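Local structure of 3-Hydroxyacyl-CoA dehydrogenase (Ralstonia eutropha H16, 4PZC) at residues K99-I104 against T124-V129; A166-S171 against P178-N183; N198-V203 against I226-L231; A21-G26 against A69-S74. The protein is an (S)-3-hydroxybutyryl-CoA dehydrogenase of the 3-hydroxyacyl-CoA dehydrogenase family, which uses NAD to interconvert 3-hydroxyacyl-CoA and 3-oxoacyl-CoA. All coordinates share one frame; numbering follows the deposited sequence.

Contacts 1, 2 and 4 belong to the NAD-binding Rossmann domain, contact 3 to the helical C-terminal domain. Contact 3 is fully buried and purely apolar, one helix start against another helix. The other three are partly buried. Contact 1 joins two helices that follow neighbouring strands of the sheet, and passes from leucines to a lysine on its exposed side. Contacts 2 and 4 each set a helix against an outermost strand of that same sheet, at its opposite edges, and each brings in a long charged side chain, Glu168 or Arg70, through nonbonded contact. Contacts 1 and 2 touch at Thr124 and Asn183; contacts 2 and 3 both reach the second subunit.

Contact 1. Residues K99-I104 against T124-V129; sequences KILKQI and TKLAAV
Leu101 and Leu126 form the inner, packed part of this contact. Their side chains meet at about a right angle, with Leu101 CD1 against Leu126 CD2 at 4.1 Å. Both leucines are buried and both touch Phe136 of strand 136-141, which places the pair on the sheet side of the two helices. Val129, in the turn that follows, adds the next layer: its CG2 branch faces Leu101 CB at 4.5 Å, and its backbone N is hydrogen-bonded to Leu126 O at 2.7 Å within that turn. The outer side is looser. Lys102 lies across Val129 rather than pointing at it, with CE 3.8 Å from Val129 CB and 3.2 Å from Val129 O. Bends at chi2 (-89°) and chi4 (60°) fold the chain over the valine and then turn NZ off toward the solvent side, 4.6 Å from Val129 O. The two helices follow strands 85-88 and 113-117, successive parallel strands of the Rossmann sheet, and the side chain of Leu126 comes within about 4 Å of that of Lys97, a predicted NAD-binding residue. With no hydrogen bond between the segments, cohesion rests on apolar contact of the two buried leucines and the partly covered valine, while the lysine contributes its methylene chain and keeps its charged end at the periphery.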
loop_
_atom_site.group_PDB
_atom_site.type_symbol
_atom_site.label_atom_id
_atom_site.label_comp_id
_atom_site.label_asym_id
_atom_site.label_seq_id
_atom_site.Cartn_x
_atom_site.Cartn_y
_atom_site.Cartn_z
ATOM N N LYS A 99 -5.332 23.362 26.351
ATOM C CA LYS A 99 -5.878 23.538 27.695
ATOM C C LYS A 99 -5.641 22.295 28.549
ATOM O O LYS A 99 -5.032 22.375 29.617
ATOM C CB LYS A 99 -7.369 23.850 27.616
ATOM C CG LYS A 99 -7.690 25.333 27.524
ATOM C CD LYS A 99 -8.909 25.597 26.632
ATOM C CE LYS A 99 -9.191 27.092 26.451
ATOM N NZ LYS A 99 -9.278 27.461 25.002
ATOM N N ILE A 100 -6.094 21.147 28.052
ATOM C CA ILE A 100 -5.893 19.881 28.750
ATOM C C ILE A 100 -4.447 19.659 29.187
ATOM O O ILE A 100 -4.197 19.316 30.343
ATOM C CB ILE A 100 -6.322 18.668 27.913
ATOM C CG1 ILE A 100 -7.822 18.731 27.578
ATOM C CG2 ILE A 100 -6.007 17.373 28.657
ATOM C CD1 ILE A 100 -8.208 17.899 26.371
ATOM N N LEU A 101 -3.501 19.860 28.279
ATOM C CA LEU A 101 -2.093 19.609 28.591
ATOM C C LEU A 101 -1.542 20.614 29.610
ATOM O O LEU A 101 -0.783 20.250 30.502
ATOM C CB LEU A 101 -1.252 19.590 27.318
ATOM C CG LEU A 101 -1.600 18.464 26.326
ATOM C CD1 LEU A 101 -0.942 18.730 24.989
ATOM C CD2 LEU A 101 -1.222 17.067 26.799
ATOM N N LYS A 102 -1.944 21.869 29.499
ATOM C CA LYS A 102 -1.637 22.844 30.535
ATOM C C LYS A 102 -2.202 22.358 31.880
ATOM O O LYS A 102 -1.492 22.290 32.879
ATOM C CB LYS A 102 -2.263 24.183 30.182
ATOM C CG LYS A 102 -1.647 24.877 28.990
ATOM C CD LYS A 102 -0.505 25.761 29.441
ATOM C CE LYS A 102 -0.046 26.667 28.318
ATOM N NZ LYS A 102 -1.132 27.566 27.832
ATOM N N GLN A 103 -3.487 22.015 31.887
ATOM C CA GLN A 103 -4.144 21.474 33.070
ATOM C C GLN A 103 -3.326 20.302 33.594
ATOM O O GLN A 103 -2.864 20.330 34.734
ATOM C CB GLN A 103 -5.572 21.034 32.732
ATOM C CG GLN A 103 -6.480 20.702 33.910
ATOM C CD GLN A 103 -7.693 19.881 33.465
ATOM O OE1 GLN A 103 -8.494 20.346 32.655
ATOM N NE2 GLN A 103 -7.812 18.644 33.967
ATOM N N ILE A 104 -3.111 19.294 32.759
ATOM C CA ILE A 104 -2.279 18.164 33.155
ATOM C C ILE A 104 -0.918 18.613 33.702
ATOM O O ILE A 104 -0.490 18.151 34.762
ATOM C CB ILE A 104 -2.013 17.217 31.979
ATOM C CG1 ILE A 104 -3.310 16.550 31.504
ATOM C CG2 ILE A 104 -0.994 16.149 32.374
ATOM C CD1 ILE A 104 -3.217 16.011 30.086
ATOM N N THR A 124 5.784 19.213 18.408
ATOM C CA THR A 124 6.636 20.321 18.810
ATOM C C THR A 124 5.874 21.551 19.201
ATOM O O THR A 124 6.241 22.230 20.150
ATOM C CB THR A 124 7.612 20.676 17.699
ATOM O OG1 THR A 124 8.557 19.618 17.614
ATOM C CG2 THR A 124 8.355 21.988 17.966
ATOM N N LYS A 125 4.798 21.846 18.493
ATOM C CA LYS A 125 3.934 22.967 18.891
ATOM C C LYS A 125 3.257 22.676 20.238
ATOM O O LYS A 125 3.154 23.579 21.086
ATOM C CB LYS A 125 2.902 23.286 17.810
ATOM C CG LYS A 125 2.459 24.735 17.816
ATOM C CD LYS A 125 1.791 25.098 16.492
ATOM C CE LYS A 125 2.481 26.282 15.812
ATOM N NZ LYS A 125 2.071 26.397 14.386
ATOM N N LEU A 126 2.838 21.427 20.453
ATOM C CA LEU A 126 2.235 21.060 21.731
ATOM C C LEU A 126 3.228 21.072 22.878
ATOM O O LEU A 126 3.093 21.876 23.797
ATOM C CB LEU A 126 1.554 19.711 21.651
ATOM C CG LEU A 126 0.307 19.766 20.784
ATOM C CD1 LEU A 126 -0.260 18.372 20.554
ATOM C CD2 LEU A 126 -0.710 20.710 21.420
ATOM N N ALA A 127 4.224 20.195 22.828
ATOM C CA ALA A 127 5.341 20.234 23.775
ATOM C C ALA A 127 5.673 21.641 24.314
ATOM O O ALA A 127 5.894 21.813 25.514
ATOM C CB ALA A 127 6.586 19.633 23.130
ATOM N N ALA A 128 5.726 22.644 23.439
ATOM C CA ALA A 128 6.106 24.004 23.879
ATOM C C ALA A 128 5.065 24.710 24.757
ATOM O O ALA A 128 5.395 25.731 25.359
ATOM C CB ALA A 128 6.458 24.887 22.685
ATOM N N VAL A 129 3.824 24.208 24.833
ATOM C CA VAL A 129 2.884 24.762 25.824
ATOM C C VAL A 129 3.074 24.233 27.238
ATOM O O VAL A 129 2.592 24.874 28.160
ATOM C CB VAL A 129 1.385 24.590 25.473
ATOM C CG1 VAL A 129 1.125 25.045 24.055
ATOM C CG2 VAL A 129 0.887 23.165 25.731
#

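Contact 2. Residues A166-S171 against P178-N183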
loop_
_atom_site.group_PDB
_atom_site.type_symbol
_atom_site.label_atom_id
_atom_site.label_comp_id
_atom_site.label_asym_id
_atom_site.label_seq_id
_atom_site.Cartn_x
_atom_site.Cartn_y
_atom_site.Cartn_z
ATOM N N ALA A 166 12.141 5.896 27.843
ATOM C CA ALA A 166 11.074 5.589 28.795
ATOM C C ALA A 166 9.850 5.166 28.047
ATOM O O ALA A 166 9.348 4.048 28.215
ATOM C CB ALA A 166 10.750 6.817 29.634
ATOM N N VAL A 167 9.406 6.066 27.178
ATOM C CA VAL A 167 8.180 5.864 26.435
ATOM C C VAL A 167 8.353 4.758 25.393
ATOM O O VAL A 167 7.418 4.016 25.113
ATOM C CB VAL A 167 7.713 7.173 25.786
ATOM C CG1 VAL A 167 6.410 6.960 25.021
ATOM C CG2 VAL A 167 7.526 8.232 26.864
ATOM N N GLU A 168 9.558 4.640 24.849
ATOM C CA GLU A 168 9.883 3.550 23.935
ATOM C C GLU A 168 9.686 2.183 24.604
ATOM O O GLU A 168 9.006 1.290 24.060
ATOM C CB GLU A 168 11.322 3.687 23.431
ATOM C CG GLU A 168 11.789 2.499 22.599
ATOM C CD GLU A 168 12.960 2.812 21.670
ATOM O OE1 GLU A 168 13.906 3.538 22.066
ATOM O OE2 GLU A 168 12.929 2.310 20.525
ATOM N N ALA A 169 10.281 2.022 25.784
ATOM C CA ALA A 169 10.188 0.755 26.511
ATOM C C ALA A 169 8.762 0.516 27.067
ATOM O O ALA A 169 8.275 -0.630 27.118
ATOM C CB ALA A 169 11.217 0.723 27.623
ATOM N N LEU A 170 8.103 1.608 27.460
ATOM C CA LEU A 170 6.727 1.538 27.914
ATOM C C LEU A 170 5.880 0.826 26.867
ATOM O O LEU A 170 5.000 0.033 27.193
ATOM C CB LEU A 170 6.175 2.942 28.177
ATOM C CG LEU A 170 4.643 3.057 28.153
ATOM C CD1 LEU A 170 4.016 2.337 29.335
ATOM C CD2 LEU A 170 4.197 4.508 28.129
ATOM N N SER A 171 6.173 1.108 25.604
ATOM C CA SER A 171 5.415 0.557 24.495
ATOM C C SER A 171 5.741 -0.888 24.262
ATOM O O SER A 171 4.843 -1.686 24.021
ATOM C CB SER A 171 5.725 1.340 23.225
ATOM O OG SER A 171 5.779 2.713 23.540
ATOM N N PRO A 178 7.121 0.034 18.730
ATOM C CA PRO A 178 7.380 1.458 18.636
ATOM C C PRO A 178 7.923 1.832 17.285
ATOM O O PRO A 178 8.647 1.052 16.685
ATOM C CB PRO A 178 8.506 1.662 19.643
ATOM C CG PRO A 178 9.238 0.370 19.611
ATOM C CD PRO A 178 8.118 -0.622 19.589
ATOM N N ILE A 179 7.592 3.027 16.835
ATOM C CA ILE A 179 8.147 3.571 15.615
ATOM C C ILE A 179 8.547 5.006 15.899
ATOM O O ILE A 179 7.686 5.868 16.071
ATOM C CB ILE A 179 7.098 3.560 14.495
ATOM C CG1 ILE A 179 6.709 2.125 14.136
ATOM C CG2 ILE A 179 7.598 4.308 13.268
ATOM C CD1 ILE A 179 7.857 1.302 13.600
ATOM N N THR A 180 9.847 5.265 15.967
ATOM C CA THR A 180 10.330 6.598 16.301
ATOM C C THR A 180 10.401 7.478 15.058
ATOM O O THR A 180 10.808 7.045 13.971
ATOM C CB THR A 180 11.651 6.521 17.066
ATOM O OG1 THR A 180 11.388 5.863 18.309
ATOM C CG2 THR A 180 12.215 7.891 17.359
ATOM N N VAL A 181 9.953 8.716 15.231
ATOM C CA VAL A 181 9.652 9.591 14.120
ATOM C C VAL A 181 9.927 10.993 14.580
ATOM O O VAL A 181 9.406 11.399 15.606
ATOM C CB VAL A 181 8.157 9.517 13.772
ATOM C CG1 VAL A 181 7.777 10.525 12.699
ATOM C CG2 VAL A 181 7.787 8.116 13.331
ATOM N N LYS A 182 10.750 11.731 13.842
ATOM C CA LYS A 182 10.859 13.142 14.109
ATOM C C LYS A 182 9.525 13.755 13.713
ATOM O O LYS A 182 9.055 13.533 12.631
ATOM C CB LYS A 182 11.970 13.796 13.300
ATOM C CG LYS A 182 13.360 13.284 13.592
ATOM C CD LYS A 182 14.368 14.273 13.016
ATOM C CE LYS A 182 15.816 13.854 13.274
ATOM N NZ LYS A 182 16.360 12.846 12.305
ATOM N N ASN A 183 8.931 14.531 14.597
ATOM C CA ASN A 183 7.756 15.304 14.273
ATOM C C ASN A 183 7.801 15.939 12.877
ATOM O O ASN A 183 8.737 16.704 12.551
ATOM C CB ASN A 183 7.552 16.403 15.307
ATOM C CG ASN A 183 6.212 17.064 15.169
ATOM O OD1 ASN A 183 5.173 16.391 15.205
ATOM N ND2 ASN A 183 6.214 18.391 14.977
#
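Glu168 and Pro178 make the van der Waals part of this contact. The glutamate leaves its helix almost fully extended (chi1 173°), which carries the carboxylate across to the strand, where OE2 lies 4.3 Å from Pro178 CG. The proline ring faces the helix, and CG is the ring atom nearest the carboxylate. Among polar groups, the same OE2 comes toward Thr180, but its 4.5 Å separation from Thr180 OG1 is too long for a hydrogen bond. Pro178 and Thr180 both point their CB atoms at the helix, while Ile179 between them points away, as in an extended strand. Helix 161-173 is the connection of a beta-alpha-beta unit, running from strand 150-155 to strand 177-182, and here it packs back on the strand it leads into. No hydrogen bond crosses between the segments; within the helix, Ser171 OG turns back and donates to Val167 O at 2.6 Å, meeting the carbonyl at a C=O...donor angle of 156° and tilted 17° from its plane. Ser171 N reaches that Val167 O as well, at 3.2 Å, so the oxygen has two donors. Backbone bonds join Ile179 and Val181 to strand 150-155, and on the other side Thr180 N donates to Glu213 OE2 of the second subunit.

Contact 3. Residues N198-V203 against I226-L231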
loop_
_atom_site.group_PDB
_atom_site.type_symbol
_atom_site.label_atom_id
_atom_site.label_comp_id
_atom_site.label_asym_id
_atom_site.label_seq_id
_atom_site.Cartn_x
_atom_site.Cartn_y
_atom_site.Cartn_z
ATOM N N ASN A 198 -5.048 9.298 -1.935
ATOM C CA ASN A 198 -5.223 10.409 -2.855
ATOM C C ASN A 198 -4.952 10.115 -4.340
ATOM O O ASN A 198 -5.744 10.509 -5.235
ATOM C CB ASN A 198 -4.302 11.548 -2.476
ATOM C CG ASN A 198 -4.896 12.860 -2.821
ATOM O OD1 ASN A 198 -4.245 13.724 -3.390
ATOM N ND2 ASN A 198 -6.182 13.024 -2.458
ATOM N N GLU A 199 -3.821 9.453 -4.624
ATOM C CA GLU A 199 -3.511 9.169 -6.028
ATOM C C GLU A 199 -4.621 8.350 -6.636
ATOM O O GLU A 199 -4.966 8.560 -7.777
ATOM C CB GLU A 199 -2.177 8.448 -6.219
ATOM C CG GLU A 199 -1.595 8.672 -7.613
ATOM C CD GLU A 199 -1.193 10.123 -7.874
ATOM O OE1 GLU A 199 -1.042 10.884 -6.900
ATOM O OE2 GLU A 199 -1.021 10.505 -9.057
ATOM N N ALA A 200 -5.160 7.406 -5.869
ATOM C CA ALA A 200 -6.288 6.619 -6.323
ATOM C C ALA A 200 -7.421 7.528 -6.733
ATOM O O ALA A 200 -7.968 7.363 -7.817
ATOM C CB ALA A 200 -6.767 5.656 -5.260
ATOM N N PHE A 201 -7.773 8.503 -5.896
ATOM C CA PHE A 201 -8.887 9.387 -6.255
ATOM C C PHE A 201 -8.562 10.101 -7.561
ATOM O O PHE A 201 -9.452 10.258 -8.422
ATOM C CB PHE A 201 -9.270 10.360 -5.134
ATOM C CG PHE A 201 -10.188 9.758 -4.137
ATOM C CD1 PHE A 201 -9.718 8.857 -3.191
ATOM C CD2 PHE A 201 -11.539 10.032 -4.167
ATOM C CE1 PHE A 201 -10.578 8.271 -2.258
ATOM C CE2 PHE A 201 -12.415 9.445 -3.255
ATOM C CZ PHE A 201 -11.932 8.576 -2.294
ATOM N N CYS A 202 -7.300 10.496 -7.740
ATOM C CA CYS A 202 -6.907 11.132 -8.993
ATOM C C CYS A 202 -7.163 10.242 -10.197
ATOM O O CYS A 202 -7.745 10.680 -11.192
ATOM C CB CYS A 202 -5.442 11.547 -8.964
ATOM S SG CYS A 202 -5.063 12.673 -7.602
ATOM N N VAL A 203 -6.724 8.990 -10.100
ATOM C CA VAL A 203 -6.885 8.027 -11.180
ATOM C C VAL A 203 -8.361 7.908 -11.494
ATOM O O VAL A 203 -8.763 8.023 -12.645
ATOM C CB VAL A 203 -6.298 6.643 -10.800
ATOM C CG1 VAL A 203 -6.817 5.564 -11.717
ATOM C CG2 VAL A 203 -4.778 6.665 -10.847
ATOM N N ILE A 226 -6.830 -4.668 1.408
ATOM C CA ILE A 226 -7.989 -3.875 1.000
ATOM C C ILE A 226 -7.496 -2.818 0.030
ATOM O O ILE A 226 -6.370 -2.325 0.153
ATOM C CB ILE A 226 -8.648 -3.189 2.219
ATOM C CG1 ILE A 226 -9.371 -4.230 3.080
ATOM C CG2 ILE A 226 -9.638 -2.115 1.787
ATOM C CD1 ILE A 226 -9.658 -3.772 4.500
ATOM N N GLY A 227 -8.340 -2.480 -0.937
ATOM C CA GLY A 227 -8.033 -1.431 -1.882
ATOM C C GLY A 227 -8.302 -0.068 -1.280
ATOM O O GLY A 227 -9.199 0.073 -0.443
ATOM N N PRO A 228 -7.559 0.956 -1.752
ATOM C CA PRO A 228 -7.536 2.309 -1.193
ATOM C C PRO A 228 -8.868 3.024 -1.263
ATOM O O PRO A 228 -9.174 3.789 -0.361
ATOM C CB PRO A 228 -6.500 3.039 -2.066
ATOM C CG PRO A 228 -6.552 2.338 -3.379
ATOM C CD PRO A 228 -6.832 0.892 -3.038
ATOM N N LEU A 229 -9.667 2.801 -2.301
ATOM C CA LEU A 229 -10.956 3.500 -2.360
ATOM C C LEU A 229 -11.897 2.981 -1.263
ATOM O O LEU A 229 -12.437 3.761 -0.452
ATOM C CB LEU A 229 -11.591 3.382 -3.745
ATOM C CG LEU A 229 -10.750 3.959 -4.893
ATOM C CD1 LEU A 229 -11.476 3.781 -6.213
ATOM C CD2 LEU A 229 -10.396 5.430 -4.691
ATOM N N ALA A 230 -12.042 1.662 -1.223
ATOM C CA ALA A 230 -12.715 0.986 -0.108
ATOM C C ALA A 230 -12.125 1.446 1.231
ATOM O O ALA A 230 -12.848 1.755 2.192
ATOM C CB ALA A 230 -12.550 -0.532 -0.235
ATOM N N LEU A 231 -10.796 1.467 1.283
ATOM C CA LEU A 231 -10.096 1.881 2.483
ATOM C C LEU A 231 -10.505 3.283 2.883
ATOM O O LEU A 231 -10.714 3.556 4.080
ATOM C CB LEU A 231 -8.588 1.849 2.273
ATOM C CG LEU A 231 -7.771 2.016 3.553
ATOM C CD1 LEU A 231 -8.245 1.041 4.626
ATOM C CD2 LEU A 231 -6.289 1.815 3.258
#
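Glu199 OE2 is gripped by two groups of the second subunit, Arg191 NE in a salt bridge and Tyr256 OH in a hydrogen bond, while Glu199 OE1 pairs with Lys255 of that subunit, so that this polar side of helix 189-205 serves the dimer. The next two residues, Ala200 and Phe201, turn to the start of helix 228-235. There the CD2 methyl of Leu229 sits in the corner formed by Ala200 CB, which it touches at 3.7 Å, and one face of the Phe201 ring. The contact with the ring is of CH-pi kind, with CD2 4.1 Å from the centroid of the Phe201 ring and 25° off the ring normal, displaced toward the CD1-CE1 rim. Leu229 CG stands beside its backbone N (chi1 -60°), and CD1 continues the chain away from its CA (chi2 180°), which leaves CD2 as the branch that enters the corner. Pro228 CG touches the same alanine methyl, Ala200 CB, at 3.8 Å, from a direction at about a right angle to Leu229. Gly227 occupies the N-cap position, its O accepting from Leu231 N at 2.7 Å to close the first turn. The first-turn amides of Leu229 and Ala230 each donate to a carboxylate oxygen of Asp215, on helix 211-222, and these bonds together with the helix start would favour its negative charge. The seam within the C-terminal domain is thus wholly apolar: shape and a methyl-on-ring contact hold it, while polar groups next to it bond outside the two segments.

Contact 4. Residues A21-G26 against A69-S74; sequences ACAVVG and ARIKGS
The guanidinium of Arg70 and Gly26 meet obliquely, the flat group being turned neither squarely nor edgewise to the glycine. Its NE lies 3.7 Å from Gly26 CA, and the methylenes behind it follow the same backbone, with Arg70 CG 3.9 Å from Gly26 C and Arg70 CD 4.0 Å from Gly26 O. Two successive bends, chi2 80° and chi3 74°, curl the chain along the end of helix 13-23 and bring NE alongside Gly26 CA. Gly26 takes a positive phi (73°), which suits glycine, and ends the helix in a Schellman motif; its N donates to Ala23 O at 2.6 Å, closing a type I turn. Contact with Arg70 is by packing, without a hydrogen bond between the segments. Deeper in, Ala23 and Ile71 supply the apolar part: Ala23 CB meets the tip of the isoleucine, CD1, at 3.4 Å, and Ile71 CG1 lies 3.7 Å from the same Ala23 CB. Ile71 begins the short, weakly bonded strand 71-72, which joins the sheet edge through backbone bonds from Arg70 and Lys72 to Val29 and from Lys72 to Met31. Helix 13-23 begins within the glycine-rich segment Gly10 to Gly15, where Thr13 and Met14 bind NAD and the others are predicted to. The contact joins this first crossover helix to the third strand, in the 3-2-1 strand order of the first half of a Rossmann fold.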
loop_
_atom_site.group_PDB
_atom_site.type_symbol
_atom_site.label_atom_id
_atom_site.label_comp_id
_atom_site.label_asym_id
_atom_site.label_seq_id
_atom_site.Cartn_x
_atom_site.Cartn_y
_atom_site.Cartn_z
ATOM N N ALA A 21 -4.884 -1.802 27.212
ATOM C CA ALA A 21 -3.623 -2.356 26.705
ATOM C C ALA A 21 -2.570 -2.425 27.773
ATOM O O ALA A 21 -1.755 -3.336 27.790
ATOM C CB ALA A 21 -3.111 -1.530 25.538
ATOM N N CYS A 22 -2.587 -1.429 28.645
ATOM C CA CYS A 22 -1.723 -1.422 29.802
ATOM C C CYS A 22 -2.195 -2.483 30.793
ATOM O O CYS A 22 -1.419 -3.334 31.224
ATOM C CB CYS A 22 -1.756 -0.046 30.483
ATOM S SG CYS A 22 -1.607 1.426 29.434
ATOM N N ALA A 23 -3.479 -2.421 31.137
ATOM C CA ALA A 23 -4.062 -3.227 32.208
ATOM C C ALA A 23 -3.743 -4.706 32.079
ATOM O O ALA A 23 -3.274 -5.334 33.033
ATOM C CB ALA A 23 -5.559 -3.040 32.229
ATOM N N VAL A 24 -3.983 -5.254 30.894
ATOM C CA VAL A 24 -3.713 -6.672 30.644
ATOM C C VAL A 24 -2.234 -7.020 30.810
ATOM O O VAL A 24 -1.883 -8.168 31.068
ATOM C CB VAL A 24 -4.171 -7.109 29.240
ATOM C CG1 VAL A 24 -5.647 -6.758 29.024
ATOM C CG2 VAL A 24 -3.270 -6.503 28.163
ATOM N N VAL A 25 -1.374 -6.022 30.660
ATOM C CA VAL A 25 0.045 -6.178 30.935
ATOM C C VAL A 25 0.302 -6.011 32.440
ATOM O O VAL A 25 1.448 -6.029 32.896
ATOM C CB VAL A 25 0.854 -5.158 30.114
ATOM C CG1 VAL A 25 2.335 -5.255 30.429
ATOM C CG2 VAL A 25 0.609 -5.374 28.624
ATOM N N GLY A 26 -0.775 -5.866 33.211
ATOM C CA GLY A 26 -0.685 -5.644 34.649
ATOM C C GLY A 26 -0.204 -4.255 35.024
ATOM O O GLY A 26 0.572 -4.099 35.964
ATOM N N ALA A 69 -9.477 -4.590 37.942
ATOM C CA ALA A 69 -9.003 -4.112 39.236
ATOM C C ALA A 69 -7.886 -3.091 39.044
ATOM O O ALA A 69 -7.944 -1.975 39.572
ATOM C CB ALA A 69 -8.507 -5.281 40.068
ATOM N N ARG A 70 -6.892 -3.479 38.252
ATOM C CA ARG A 70 -5.758 -2.615 37.908
ATOM C C ARG A 70 -6.131 -1.200 37.389
ATOM O O ARG A 70 -5.259 -0.332 37.272
ATOM C CB ARG A 70 -4.866 -3.328 36.873
ATOM C CG ARG A 70 -3.374 -3.117 37.070
ATOM C CD ARG A 70 -2.796 -4.016 38.157
ATOM N NE ARG A 70 -2.672 -5.410 37.726
ATOM C CZ ARG A 70 -2.276 -6.403 38.516
ATOM N NH1 ARG A 70 -1.967 -6.167 39.788
ATOM N NH2 ARG A 70 -2.194 -7.635 38.030
ATOM N N ILE A 71 -7.409 -0.955 37.103
ATOM C CA ILE A 71 -7.826 0.290 36.448
ATOM C C ILE A 71 -8.674 1.243 37.311
ATOM O O ILE A 71 -9.881 1.032 37.484
ATOM C CB ILE A 71 -8.616 -0.042 35.165
ATOM C CG1 ILE A 71 -7.748 -0.895 34.226
ATOM C CG2 ILE A 71 -9.098 1.237 34.479
ATOM C CD1 ILE A 71 -8.475 -1.437 33.011
ATOM N N LYS A 72 -8.053 2.321 37.794
ATOM C CA LYS A 72 -8.731 3.298 38.661
ATOM C C LYS A 72 -9.279 4.501 37.872
ATOM O O LYS A 72 -8.570 5.484 37.672
ATOM C CB LYS A 72 -7.761 3.755 39.772
ATOM C CG LYS A 72 -8.420 4.347 41.022
ATOM C CD LYS A 72 -7.698 3.944 42.322
ATOM C CE LYS A 72 -8.473 4.309 43.594
ATOM N NZ LYS A 72 -8.770 5.772 43.686
ATOM N N GLY A 73 -10.540 4.427 37.436
ATOM C CA GLY A 73 -11.148 5.494 36.607
ATOM C C GLY A 73 -11.809 6.609 37.405
ATOM O O GLY A 73 -12.785 6.351 38.100
ATOM N N SER A 74 -11.302 7.843 37.278
ATOM C CA SER A 74 -11.743 9.009 38.084
ATOM C C SER A 74 -12.270 10.191 37.246
ATOM O O SER A 74 -12.180 10.167 36.027
ATOM C CB SER A 74 -10.563 9.494 38.934
ATOM O OG SER A 74 -10.845 10.710 39.621
#